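Side-chain contacts in malonate decarboxylase subunit alpha (Acinetobacter baumannii ATCC 17978, PDB 6MPR), which probably acts as the acyl-carrier-protein transferase of malonate decarboxylase, exchanging acetyl for malonyl on the carrier subunit before decarboxylation: residues 19-22 / 23-26; 81-84 / 85-88; 102-105 / 106-109; 246-249 / 250-254; 278-281 / 282-286. All coordinates share one frame; numbering follows the deposited sequence.

How the contacts relate
The five contacts follow one another along the chain and fall into two groups. Contacts 1, 2 and 3 lie at one end of the molecule. Contacts 2 and 3 touch: Pro84 CG is 3.6 Å from Lys108 O, and His88 CB is 3.6 Å from Gly109 O. Contact 1 is apart from them, with nearest atoms about 13 Å from contact 2, and it faces the second subunit. Contacts 4 and 5 lie on the opposite side of the chain's centre. Their centres are about 10 Å apart, and Ile254 CD1 packs 3.5 Å from Ile280 CG1. The centres of contacts 3 and 4, one from each group, are about 43 Å apart.

Contact 1 (19-22 / 23-26); sequences LWTK and RRHA
Thr21 and Arg24 bring their side chains together at a slant. The methyl CG2 of Thr21 lies 3.9 Å from Arg24 NH1. It meets the guanidinium obliquely. Arg24 sets out with CG opposite its own backbone N (chi1 176°), and its chain then bends at chi3, which brings NH1 back beside the threonine methyl. The Thr21 side chain makes no capping bond, although the residue holds the N-cap position. Its carbonyl opens the helical bonding: Thr21 O accepts from His25 N at 3.0 Å, and Lys22 O accepts from Ala26 N, also at 3.0 Å. The same two carbonyls pack against methylene and methyl groups: His25 CB is 3.6 Å from Thr21 O, and Ala26 CB is 3.4 Å from Lys22 O. The Lys22 chain is extended and leads off the helix. Arg23 points away from 19-22 as well; its NH2 bonds to Pro335 O of the second subunit. The first N-H groups of the helix, those of Lys22 and Arg23, are met by the carboxylate of Asp336 of that subunit. This is the first turn of an alpha-helix, 22-34, with its N-terminal end set into a subunit interface.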
loop_
_atom_site.group_PDB
_atom_site.type_symbol
_atom_site.label_atom_id
_atom_site.label_comp_id
_atom_site.label_asym_id
_atom_site.label_seq_id
_atom_site.Cartn_x
_atom_site.Cartn_y
_atom_site.Cartn_z
ATOM N N LEU A 19 33.353 -5.788 8.468
ATOM C CA LEU A 19 32.442 -6.926 8.513
ATOM C C LEU A 19 31.030 -6.533 8.126
ATOM O O LEU A 19 30.258 -7.369 7.639
ATOM C CB LEU A 19 32.431 -7.539 9.913
ATOM C CG LEU A 19 33.650 -8.359 10.297
ATOM C CD1 LEU A 19 33.465 -8.940 11.689
ATOM C CD2 LEU A 19 33.857 -9.461 9.281
ATOM N N TRP A 20 30.677 -5.273 8.336
ATOM C CA TRP A 20 29.295 -4.845 8.220
ATOM C C TRP A 20 29.147 -3.623 7.325
ATOM O O TRP A 20 28.059 -3.039 7.272
ATOM C CB TRP A 20 28.720 -4.553 9.607
ATOM C CG TRP A 20 28.737 -5.739 10.556
ATOM C CD1 TRP A 20 29.575 -5.933 11.610
ATOM C CD2 TRP A 20 27.846 -6.862 10.541
ATOM N NE1 TRP A 20 29.273 -7.115 12.254
ATOM C CE2 TRP A 20 28.212 -7.703 11.617
ATOM C CE3 TRP A 20 26.770 -7.236 9.727
ATOM C CZ2 TRP A 20 27.550 -8.899 11.890
ATOM C CZ3 TRP A 20 26.104 -8.422 10.006
ATOM C CH2 TRP A 20 26.496 -9.239 11.078
ATOM N N THR A 21 30.212 -3.212 6.637
ATOM C CA THR A 21 30.180 -2.028 5.783
ATOM C C THR A 21 30.528 -2.377 4.334
ATOM O O THR A 21 31.065 -1.551 3.591
ATOM C CB THR A 21 31.114 -0.951 6.337
ATOM O OG1 THR A 21 32.438 -1.482 6.488
ATOM C CG2 THR A 21 30.618 -0.453 7.704
ATOM N N LYS A 22 30.205 -3.603 3.911
ATOM C CA LYS A 22 30.590 -4.041 2.571
ATOM C C LYS A 22 29.893 -3.227 1.486
ATOM O O LYS A 22 30.515 -2.868 0.480
ATOM C CB LYS A 22 30.291 -5.529 2.399
ATOM C CG LYS A 22 31.119 -6.419 3.306
ATOM C CD LYS A 22 30.743 -7.873 3.126
ATOM C CE LYS A 22 31.543 -8.754 4.065
ATOM N NZ LYS A 22 31.050 -10.157 4.043
ATOM N N ARG A 23 28.597 -2.954 1.650
ATOM C CA ARG A 23 27.878 -2.182 0.643
ATOM C C ARG A 23 28.438 -0.770 0.547
ATOM O O ARG A 23 28.638 -0.239 -0.556
ATOM C CB ARG A 23 26.380 -2.122 0.980
ATOM C CG ARG A 23 25.663 -3.464 0.950
ATOM C CD ARG A 23 24.158 -3.262 0.779
ATOM N NE ARG A 23 23.564 -2.641 1.960
ATOM C CZ ARG A 23 22.292 -2.801 2.324
ATOM N NH1 ARG A 23 21.477 -3.575 1.611
ATOM N NH2 ARG A 23 21.846 -2.201 3.414
ATOM N N ARG A 24 28.668 -0.140 1.703
ATOM C CA ARG A 24 29.227 1.209 1.727
ATOM C C ARG A 24 30.576 1.267 1.024
ATOM O O ARG A 24 30.833 2.178 0.228
ATOM C CB ARG A 24 29.365 1.699 3.169
ATOM C CG ARG A 24 30.030 3.074 3.257
ATOM C CD ARG A 24 30.109 3.549 4.699
ATOM N NE ARG A 24 28.767 3.741 5.244
ATOM C CZ ARG A 24 28.454 3.580 6.525
ATOM N NH1 ARG A 24 29.391 3.219 7.400
ATOM N NH2 ARG A 24 27.203 3.769 6.924
ATOM N N HIS A 25 31.455 0.304 1.297
ATOM C CA HIS A 25 32.793 0.346 0.708
ATOM C C HIS A 25 32.746 0.087 -0.791
ATOM O O HIS A 25 33.483 0.710 -1.564
ATOM C CB HIS A 25 33.711 -0.675 1.372
ATOM C CG HIS A 25 35.116 -0.639 0.856
ATOM N ND1 HIS A 25 35.610 -1.573 -0.030
ATOM C CD2 HIS A 25 36.130 0.225 1.095
ATOM C CE1 HIS A 25 36.869 -1.286 -0.312
ATOM N NE2 HIS A 25 37.208 -0.200 0.357
ATOM N N ALA A 26 31.890 -0.847 -1.222
ATOM C CA ALA A 26 31.804 -1.141 -2.648
ATOM C C ALA A 26 31.298 0.068 -3.422
ATOM O O ALA A 26 31.834 0.406 -4.484
ATOM C CB ALA A 26 30.907 -2.359 -2.885
#

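Contact 2 (81-84 / 85-88); sequences QTNP and DILH
Asn83 O is gripped by two backbone N-H groups. Leu87 N donates at 2.9 Å in a nearly straight bond of 171°. Ile86 N also donates at 2.9 Å, but from above the carbonyl plane and less directly. The Asn83 side chain adds a third bond: its OD1 accepts from Asp85 N at 2.9 Å, again from above the plane of the amide. This is possible because CG stands opposite the backbone N (chi1 -173°) and the amide folds forward along the chain. The result is an Asx turn laid over a type I beta turn, in the loop that carries helix 73-79 into strand 90-94 of the parallel sheet. Water 1 joins the other ends of the two side chains, accepting from Asn83 ND2 and donating to Asp85 OD2. The amide and carboxylate planes are 55° apart. Ile86 crosses Asn83 at about a right angle, with CD1 3.9 Å from Asn83 CB. Leu87 CD1 packs in the same crosswise manner on Thr82, 3.6 Å from OG1, which bonds to Leu79 O. Pro84 CA makes a CA-H...O contact of 3.3 Å with Leu87 O. Pro84 O lies at the edge of the His88 ring, 3.4 Å from CD2.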
loop_
_atom_site.group_PDB
_atom_site.type_symbol
_atom_site.label_atom_id
_atom_site.label_comp_id
_atom_site.label_asym_id
_atom_site.label_seq_id
_atom_site.Cartn_x
_atom_site.Cartn_y
_atom_site.Cartn_z
ATOM N N GLN A 81 23.618 0.765 -25.173
ATOM C CA GLN A 81 24.835 0.959 -25.953
ATOM C C GLN A 81 26.106 0.592 -25.189
ATOM O O GLN A 81 27.206 0.725 -25.743
ATOM C CB GLN A 81 24.932 2.409 -26.433
ATOM C CG GLN A 81 23.797 2.828 -27.345
ATOM C CD GLN A 81 23.710 1.956 -28.588
ATOM O OE1 GLN A 81 24.718 1.698 -29.250
ATOM N NE2 GLN A 81 22.503 1.488 -28.904
ATOM N N THR A 82 25.989 0.125 -23.948
ATOM C CA THR A 82 27.177 -0.281 -23.205
ATOM C C THR A 82 27.728 -1.598 -23.745
ATOM O O THR A 82 27.064 -2.336 -24.484
ATOM C CB THR A 82 26.868 -0.406 -21.706
ATOM O OG1 THR A 82 25.814 -1.361 -21.502
ATOM C CG2 THR A 82 26.455 0.939 -21.120
ATOM N N ASN A 83 28.966 -1.872 -23.362
ATOM C CA ASN A 83 29.698 -3.054 -23.804
ATOM C C ASN A 83 29.210 -4.273 -23.030
ATOM O O ASN A 83 29.346 -4.307 -21.801
ATOM C CB ASN A 83 31.181 -2.831 -23.567
ATOM C CG ASN A 83 32.058 -3.942 -24.145
ATOM O OD1 ASN A 83 31.598 -5.052 -24.412
ATOM N ND2 ASN A 83 33.338 -3.643 -24.311
ATOM N N PRO A 84 28.630 -5.279 -23.685
ATOM C CA PRO A 84 28.138 -6.443 -22.924
ATOM C C PRO A 84 29.254 -7.286 -22.310
ATOM O O PRO A 84 28.964 -8.099 -21.424
ATOM C CB PRO A 84 27.330 -7.235 -23.966
ATOM C CG PRO A 84 27.052 -6.248 -25.073
ATOM C CD PRO A 84 28.252 -5.352 -25.103
ATOM N N ASP A 85 30.514 -7.124 -22.734
ATOM C CA ASP A 85 31.610 -7.774 -22.015
ATOM C C ASP A 85 31.856 -7.137 -20.655
ATOM O O ASP A 85 32.508 -7.750 -19.798
ATOM C CB ASP A 85 32.896 -7.721 -22.835
ATOM C CG ASP A 85 32.803 -8.523 -24.105
ATOM O OD1 ASP A 85 32.126 -9.569 -24.091
ATOM O OD2 ASP A 85 33.402 -8.101 -25.111
ATOM N N ILE A 86 31.376 -5.916 -20.453
ATOM C CA ILE A 86 31.456 -5.233 -19.170
ATOM C C ILE A 86 30.157 -5.368 -18.388
ATOM O O ILE A 86 30.163 -5.790 -17.233
ATOM C CB ILE A 86 31.831 -3.751 -19.386
ATOM C CG1 ILE A 86 33.163 -3.660 -20.129
ATOM C CG2 ILE A 86 31.871 -2.994 -18.058
ATOM C CD1 ILE A 86 33.527 -2.252 -20.520
ATOM N N LEU A 87 29.023 -5.017 -19.003
ATOM C CA LEU A 87 27.716 -5.095 -18.352
ATOM C C LEU A 87 26.933 -6.262 -18.944
ATOM O O LEU A 87 26.473 -6.191 -20.087
ATOM C CB LEU A 87 26.930 -3.791 -18.507
ATOM C CG LEU A 87 27.614 -2.544 -17.973
ATOM C CD1 LEU A 87 26.632 -1.369 -17.998
ATOM C CD2 LEU A 87 28.132 -2.795 -16.571
ATOM N N HIS A 88 26.765 -7.320 -18.151
ATOM C CA HIS A 88 25.995 -8.494 -18.538
ATOM C C HIS A 88 25.277 -9.009 -17.303
ATOM O O HIS A 88 25.600 -8.627 -16.176
ATOM C CB HIS A 88 26.880 -9.589 -19.147
ATOM C CG HIS A 88 28.065 -9.936 -18.303
ATOM N ND1 HIS A 88 28.014 -10.875 -17.296
ATOM C CD2 HIS A 88 29.332 -9.460 -18.311
ATOM C CE1 HIS A 88 29.199 -10.963 -16.719
ATOM N NE2 HIS A 88 30.017 -10.116 -17.316
HETATM O O HOH W 1 35.400 -5.865 -24.887
#

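Contact 3 (102-105 / 106-109); sequences HLDL and FEKG
Phe106 meets the turn before it through both its backbone and its ring. Its N donates to Leu103 O at 3.0 Å from above the carbonyl plane. The ring turns an edge to the backbone, with CD1 3.5 Å from His102 O. Leu103 CD2 makes a looser apolar contact with the ring. The Phe106 side chain also touches Met92 and Leu114 of the sheet strands and Leu129 of helix 125-131, so it is buried between sheet and helix. Glu107 N takes the same Leu103 O, this time in the carbonyl plane and nearly straight at 170°. The Glu107 carboxylate and that of Asp104 approach to 4.4 Å between OE1 and OD1. Both form salt bridges to Arg125 NH2, which should offset their repulsion. Lys108 N donates to Asp104 O at 2.8 Å. Lys108 CG lies opposite the carbonyl carbon (chi1 -69°), which lays the chain along Asp104 O, with CG 3.2 Å from that oxygen. The extended lysine chain runs past Asp104, and its NZ bonds to Ala80 O. Water 2 donates to Asp104 OD2 at 2.6 Å and has only a weak bond from Lys108 NZ. Gly109 then leaves the helix with positive phi (81°), and its N bonds back to Phe106 O. It closes helix 100-107, which links parallel strands 90-94 and 111-116, with a Schellman motif.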
loop_
_atom_site.group_PDB
_atom_site.type_symbol
_atom_site.label_atom_id
_atom_site.label_comp_id
_atom_site.label_asym_id
_atom_site.label_seq_id
_atom_site.Cartn_x
_atom_site.Cartn_y
_atom_site.Cartn_z
ATOM N N HIS A 102 14.360 -1.205 -24.053
ATOM C CA HIS A 102 14.224 -2.033 -22.856
ATOM C C HIS A 102 14.430 -3.497 -23.198
ATOM O O HIS A 102 15.191 -4.208 -22.536
ATOM C CB HIS A 102 12.852 -1.851 -22.216
ATOM C CG HIS A 102 12.612 -0.483 -21.686
ATOM N ND1 HIS A 102 11.357 -0.035 -21.340
ATOM C CD2 HIS A 102 13.461 0.539 -21.433
ATOM C CE1 HIS A 102 11.439 1.210 -20.910
ATOM N NE2 HIS A 102 12.705 1.580 -20.948
ATOM N N LEU A 103 13.755 -3.964 -24.244
ATOM C CA LEU A 103 13.896 -5.354 -24.628
ATOM C C LEU A 103 15.192 -5.595 -25.389
ATOM O O LEU A 103 15.728 -6.709 -25.339
ATOM C CB LEU A 103 12.656 -5.782 -25.415
ATOM C CG LEU A 103 11.407 -5.712 -24.525
ATOM C CD1 LEU A 103 10.141 -6.115 -25.261
ATOM C CD2 LEU A 103 11.581 -6.562 -23.269
ATOM N N ASP A 104 15.747 -4.562 -26.050
ATOM C CA ASP A 104 17.058 -4.708 -26.679
ATOM C C ASP A 104 18.131 -5.116 -25.665
ATOM O O ASP A 104 19.096 -5.804 -26.025
ATOM C CB ASP A 104 17.479 -3.408 -27.371
ATOM C CG ASP A 104 16.569 -3.017 -28.545
ATOM O OD1 ASP A 104 15.701 -3.817 -28.973
ATOM O OD2 ASP A 104 16.726 -1.878 -29.040
ATOM N N LEU A 105 17.977 -4.720 -24.394
ATOM C CA LEU A 105 18.950 -5.122 -23.371
ATOM C C LEU A 105 19.086 -6.637 -23.285
ATOM O O LEU A 105 20.183 -7.162 -23.048
ATOM C CB LEU A 105 18.547 -4.574 -22.003
ATOM C CG LEU A 105 18.527 -3.059 -21.853
ATOM C CD1 LEU A 105 17.826 -2.670 -20.553
ATOM C CD2 LEU A 105 19.962 -2.501 -21.916
ATOM N N PHE A 106 17.975 -7.357 -23.441
ATOM C CA PHE A 106 18.023 -8.810 -23.340
ATOM C C PHE A 106 18.532 -9.434 -24.625
ATOM O O PHE A 106 19.370 -10.342 -24.587
ATOM C CB PHE A 106 16.642 -9.339 -22.960
ATOM C CG PHE A 106 16.159 -8.800 -21.633
ATOM C CD1 PHE A 106 15.489 -7.582 -21.557
ATOM C CD2 PHE A 106 16.410 -9.491 -20.462
ATOM C CE1 PHE A 106 15.066 -7.073 -20.330
ATOM C CE2 PHE A 106 15.997 -8.998 -19.241
ATOM C CZ PHE A 106 15.314 -7.777 -19.174
ATOM N N GLU A 107 18.065 -8.940 -25.770
ATOM C CA GLU A 107 18.610 -9.402 -27.042
ATOM C C GLU A 107 20.120 -9.230 -27.093
ATOM O O GLU A 107 20.835 -10.109 -27.587
ATOM C CB GLU A 107 17.947 -8.646 -28.186
ATOM C CG GLU A 107 18.247 -9.208 -29.552
ATOM C CD GLU A 107 17.444 -8.513 -30.623
ATOM O OE1 GLU A 107 16.384 -7.943 -30.281
ATOM O OE2 GLU A 107 17.871 -8.526 -31.797
ATOM N N LYS A 108 20.631 -8.117 -26.565
ATOM C CA LYS A 108 22.053 -7.813 -26.676
ATOM C C LYS A 108 22.910 -8.497 -25.611
ATOM O O LYS A 108 24.135 -8.345 -25.639
ATOM C CB LYS A 108 22.271 -6.293 -26.608
ATOM C CG LYS A 108 21.758 -5.525 -27.815
ATOM C CD LYS A 108 21.970 -4.028 -27.673
ATOM C CE LYS A 108 21.831 -3.339 -29.025
ATOM N NZ LYS A 108 21.985 -1.868 -28.919
ATOM N N GLY A 109 22.314 -9.227 -24.671
ATOM C CA GLY A 109 23.105 -9.887 -23.655
ATOM C C GLY A 109 23.534 -8.996 -22.518
ATOM O O GLY A 109 24.419 -9.382 -21.745
HETATM O O HOH W 2 18.847 -0.510 -28.424
#

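Contact 4 (246-249 / 250-254); sequences HVLM and AMMAI
Met252 folds back toward Leu248 and Met249 through its torsions. CG stands opposite the carbonyl carbon (chi1 -67°), and the chain bends at its end (chi3 -75°). This brings the methyl CE to 4.3 Å from Leu248 CG, and it also lies 4.5 Å from Met249 CG. Met251 starts out in the same way, but its sulfur meets Val247 instead. The Val247 branch CG1 points opposite the backbone N (chi1 174°), and Met251 SD lies 4.2 Å from it, the two side chains meeting at a slant. Met251 CG also packs 3.4 Å from Val247 O. Ala250 offers only its methyl, 3.3 Å from His246 O. Beneath these side chains each N-H of 250-253 donates to the carbonyl four places back, four regular helical bonds in all. The shortest is Met251 N to Val247 O at 2.8 Å. All the touching residues are buried. Helix 244-261 has neighbours on several faces. Ala250 and Ile254 pack on Ile280 of helix 272-287, Met252 and Ala253 lie on Leu476 of strand 474-477, and Leu248 meets the loop residues Arg534 and Ala537.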
loop_
_atom_site.group_PDB
_atom_site.type_symbol
_atom_site.label_atom_id
_atom_site.label_comp_id
_atom_site.label_asym_id
_atom_site.label_seq_id
_atom_site.Cartn_x
_atom_site.Cartn_y
_atom_site.Cartn_z
ATOM N N HIS A 246 -20.995 2.399 -25.739
ATOM C CA HIS A 246 -20.263 2.887 -24.570
ATOM C C HIS A 246 -21.168 3.729 -23.682
ATOM O O HIS A 246 -21.104 3.635 -22.451
ATOM C CB HIS A 246 -19.048 3.708 -24.995
ATOM C CG HIS A 246 -18.077 2.968 -25.866
ATOM N ND1 HIS A 246 -17.603 3.487 -27.048
ATOM C CD2 HIS A 246 -17.486 1.758 -25.721
ATOM C CE1 HIS A 246 -16.763 2.630 -27.600
ATOM N NE2 HIS A 246 -16.672 1.573 -26.812
ATOM N N VAL A 247 -22.005 4.566 -24.298
ATOM C CA VAL A 247 -22.944 5.404 -23.554
ATOM C C VAL A 247 -23.962 4.550 -22.803
ATOM O O VAL A 247 -24.274 4.814 -21.637
ATOM C CB VAL A 247 -23.635 6.386 -24.514
ATOM C CG1 VAL A 247 -24.727 7.176 -23.794
ATOM C CG2 VAL A 247 -22.609 7.306 -25.162
ATOM N N LEU A 248 -24.500 3.520 -23.462
ATOM C CA LEU A 248 -25.459 2.625 -22.814
ATOM C C LEU A 248 -24.851 1.973 -21.575
ATOM O O LEU A 248 -25.461 1.956 -20.500
ATOM C CB LEU A 248 -25.933 1.560 -23.810
ATOM C CG LEU A 248 -26.947 0.506 -23.349
ATOM C CD1 LEU A 248 -28.269 1.132 -22.948
ATOM C CD2 LEU A 248 -27.160 -0.554 -24.463
ATOM N N MET A 249 -23.642 1.439 -21.709
ATOM C CA MET A 249 -22.988 0.803 -20.572
ATOM C C MET A 249 -22.683 1.819 -19.476
ATOM O O MET A 249 -22.805 1.509 -18.285
ATOM C CB MET A 249 -21.720 0.091 -21.049
ATOM C CG MET A 249 -22.031 -1.135 -21.914
ATOM S SD MET A 249 -20.570 -1.763 -22.745
ATOM C CE MET A 249 -19.671 -2.449 -21.369
ATOM N N ALA A 250 -22.303 3.043 -19.866
ATOM C CA ALA A 250 -22.053 4.101 -18.888
ATOM C C ALA A 250 -23.327 4.481 -18.133
ATOM O O ALA A 250 -23.289 4.720 -16.919
ATOM C CB ALA A 250 -21.458 5.319 -19.595
ATOM N N MET A 251 -24.468 4.533 -18.828
ATOM C CA MET A 251 -25.733 4.795 -18.144
ATOM C C MET A 251 -26.036 3.718 -17.106
ATOM O O MET A 251 -26.464 4.025 -15.987
ATOM C CB MET A 251 -26.883 4.881 -19.151
ATOM C CG MET A 251 -26.900 6.154 -19.991
ATOM S SD MET A 251 -27.968 5.974 -21.436
ATOM C CE MET A 251 -29.534 6.611 -20.831
ATOM N N MET A 252 -25.849 2.450 -17.473
ATOM C CA MET A 252 -26.100 1.361 -16.531
ATOM C C MET A 252 -25.127 1.385 -15.354
ATOM O O MET A 252 -25.520 1.081 -14.221
ATOM C CB MET A 252 -26.043 0.027 -17.271
ATOM C CG MET A 252 -27.194 -0.127 -18.268
ATOM S SD MET A 252 -27.386 -1.829 -18.844
ATOM C CE MET A 252 -25.998 -1.973 -19.966
ATOM N N ALA A 253 -23.853 1.730 -15.594
ATOM C CA ALA A 253 -22.917 1.893 -14.486
ATOM C C ALA A 253 -23.394 2.956 -13.502
ATOM O O ALA A 253 -23.316 2.764 -12.286
ATOM C CB ALA A 253 -21.518 2.242 -15.010
ATOM N N ILE A 254 -23.879 4.088 -14.006
ATOM C CA ILE A 254 -24.244 5.193 -13.118
ATOM C C ILE A 254 -25.494 4.856 -12.327
ATOM O O ILE A 254 -25.559 5.055 -11.109
ATOM C CB ILE A 254 -24.432 6.486 -13.926
ATOM C CG1 ILE A 254 -23.081 6.943 -14.466
ATOM C CG2 ILE A 254 -25.113 7.549 -13.056
ATOM C CD1 ILE A 254 -23.134 8.067 -15.492
#

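Contact 5 (278-281 / 282-286)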
loop_
_atom_site.group_PDB
_atom_site.type_symbol
_atom_site.label_atom_id
_atom_site.label_comp_id
_atom_site.label_asym_id
_atom_site.label_seq_id
_atom_site.Cartn_x
_atom_site.Cartn_y
_atom_site.Cartn_z
ATOM N N GLU A 278 -17.579 9.383 -17.395
ATOM C CA GLU A 278 -17.119 10.714 -17.013
ATOM C C GLU A 278 -17.868 11.800 -17.777
ATOM O O GLU A 278 -18.249 12.826 -17.197
ATOM C CB GLU A 278 -15.609 10.821 -17.250
ATOM C CG GLU A 278 -14.793 9.781 -16.452
ATOM C CD GLU A 278 -13.357 9.610 -16.917
ATOM O OE1 GLU A 278 -12.825 10.494 -17.617
ATOM O OE2 GLU A 278 -12.762 8.560 -16.575
ATOM N N LEU A 279 -18.118 11.580 -19.071
ATOM C CA LEU A 279 -18.733 12.597 -19.920
ATOM C C LEU A 279 -20.256 12.654 -19.827
ATOM O O LEU A 279 -20.844 13.638 -20.294
ATOM C CB LEU A 279 -18.321 12.391 -21.380
ATOM C CG LEU A 279 -16.865 12.791 -21.641
ATOM C CD1 LEU A 279 -16.422 12.382 -23.045
ATOM C CD2 LEU A 279 -16.688 14.289 -21.427
ATOM N N ILE A 280 -20.921 11.662 -19.235
ATOM C CA ILE A 280 -22.363 11.762 -19.065
ATOM C C ILE A 280 -22.767 11.997 -17.619
ATOM O O ILE A 280 -23.958 12.168 -17.352
ATOM C CB ILE A 280 -23.129 10.548 -19.644
ATOM C CG1 ILE A 280 -22.920 9.286 -18.811
ATOM C CG2 ILE A 280 -22.809 10.329 -21.117
ATOM C CD1 ILE A 280 -23.839 8.154 -19.205
ATOM N N LEU A 281 -21.828 12.036 -16.679
ATOM C CA LEU A 281 -22.189 12.529 -15.351
ATOM C C LEU A 281 -22.879 13.886 -15.406
ATOM O O LEU A 281 -23.952 14.025 -14.802
ATOM C CB LEU A 281 -20.956 12.572 -14.439
ATOM C CG LEU A 281 -20.512 11.230 -13.877
ATOM C CD1 LEU A 281 -19.194 11.435 -13.160
ATOM C CD2 LEU A 281 -21.583 10.684 -12.927
ATOM N N PRO A 282 -22.370 14.898 -16.124
ATOM C CA PRO A 282 -23.023 16.215 -16.074
ATOM C C PRO A 282 -24.308 16.305 -16.879
ATOM O O PRO A 282 -24.970 17.352 -16.837
ATOM C CB PRO A 282 -21.953 17.162 -16.657
ATOM C CG PRO A 282 -20.662 16.379 -16.614
ATOM C CD PRO A 282 -21.081 14.970 -16.835
ATOM N N THR A 283 -24.675 15.264 -17.622
ATOM C CA THR A 283 -25.911 15.257 -18.401
ATOM C C THR A 283 -26.863 14.203 -17.851
ATOM O O THR A 283 -27.849 14.541 -17.195
ATOM C CB THR A 283 -25.620 15.004 -19.881
ATOM O OG1 THR A 283 -24.841 13.809 -20.010
ATOM C CG2 THR A 283 -24.853 16.169 -20.491
ATOM N N TYR A 284 -26.580 12.923 -18.079
ATOM C CA TYR A 284 -27.430 11.870 -17.534
ATOM C C TYR A 284 -27.399 11.868 -16.009
ATOM O O TYR A 284 -28.444 11.743 -15.357
ATOM C CB TYR A 284 -26.986 10.523 -18.092
ATOM C CG TYR A 284 -27.793 9.351 -17.599
ATOM C CD1 TYR A 284 -29.139 9.232 -17.920
ATOM C CD2 TYR A 284 -27.198 8.340 -16.846
ATOM C CE1 TYR A 284 -29.880 8.138 -17.483
ATOM C CE2 TYR A 284 -27.929 7.245 -16.405
ATOM C CZ TYR A 284 -29.267 7.153 -16.723
ATOM O OH TYR A 284 -29.991 6.065 -16.284
ATOM N N GLY A 285 -26.214 12.025 -15.417
ATOM C CA GLY A 285 -26.139 12.083 -13.971
ATOM C C GLY A 285 -26.917 13.251 -13.403
ATOM O O GLY A 285 -27.601 13.117 -12.388
ATOM N N GLU A 286 -26.837 14.410 -14.066
ATOM C CA GLU A 286 -27.599 15.582 -13.635
ATOM C C GLU A 286 -29.101 15.342 -13.730
ATOM O O GLU A 286 -29.863 15.761 -12.849
ATOM C CB GLU A 286 -27.193 16.793 -14.477
ATOM C CG GLU A 286 -28.029 18.047 -14.260
ATOM C CD GLU A 286 -27.915 18.599 -12.861
ATOM O OE1 GLU A 286 -28.868 19.293 -12.436
ATOM O OE2 GLU A 286 -26.887 18.347 -12.187
#
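Ile280 O takes two backbone donors where helix 272-287, the helix of a beta-alpha-beta unit between strands 265-268 and 297-299, widens into a pi-type turn. Gly285 N, five residues on, donates at 3.0 Å in the carbonyl plane and nearly straight (169°). Thr283 N donates at 3.2 Å from well above that plane. Leu281 O has a weak bond from Glu286 N, also five residues on. Gly285 CA comes to 3.0 Å from Leu281 O, an approach that the absence of a CB allows. Pro282 has no N-H to give to the turn before, and the helix is kinked here. Its ring CD lies 3.4 Å from Leu281 CB, a closeness that comes with the peptide link to proline. The side chains of Ile280 and Tyr284 run side by side in the same direction, and Ile280 CD1 touches Tyr284 CB at 4.1 Å. Thr283 crosses Ile280 at about a right angle. Its OG1 stands between the backbone N and the carbonyl carbon (chi1 53°), which puts it 3.7 Å from Ile280 CB. Further out, Met251 of helix 244-261 touches both Ile280 and Tyr284. Earlier in the helix, Glu278 OE1 bonds to Thr305 OG1, and OE2 to His268 ND1 and His303 ND1. Thr283 OG1 is held by a hydrogen bond with Leu541 O.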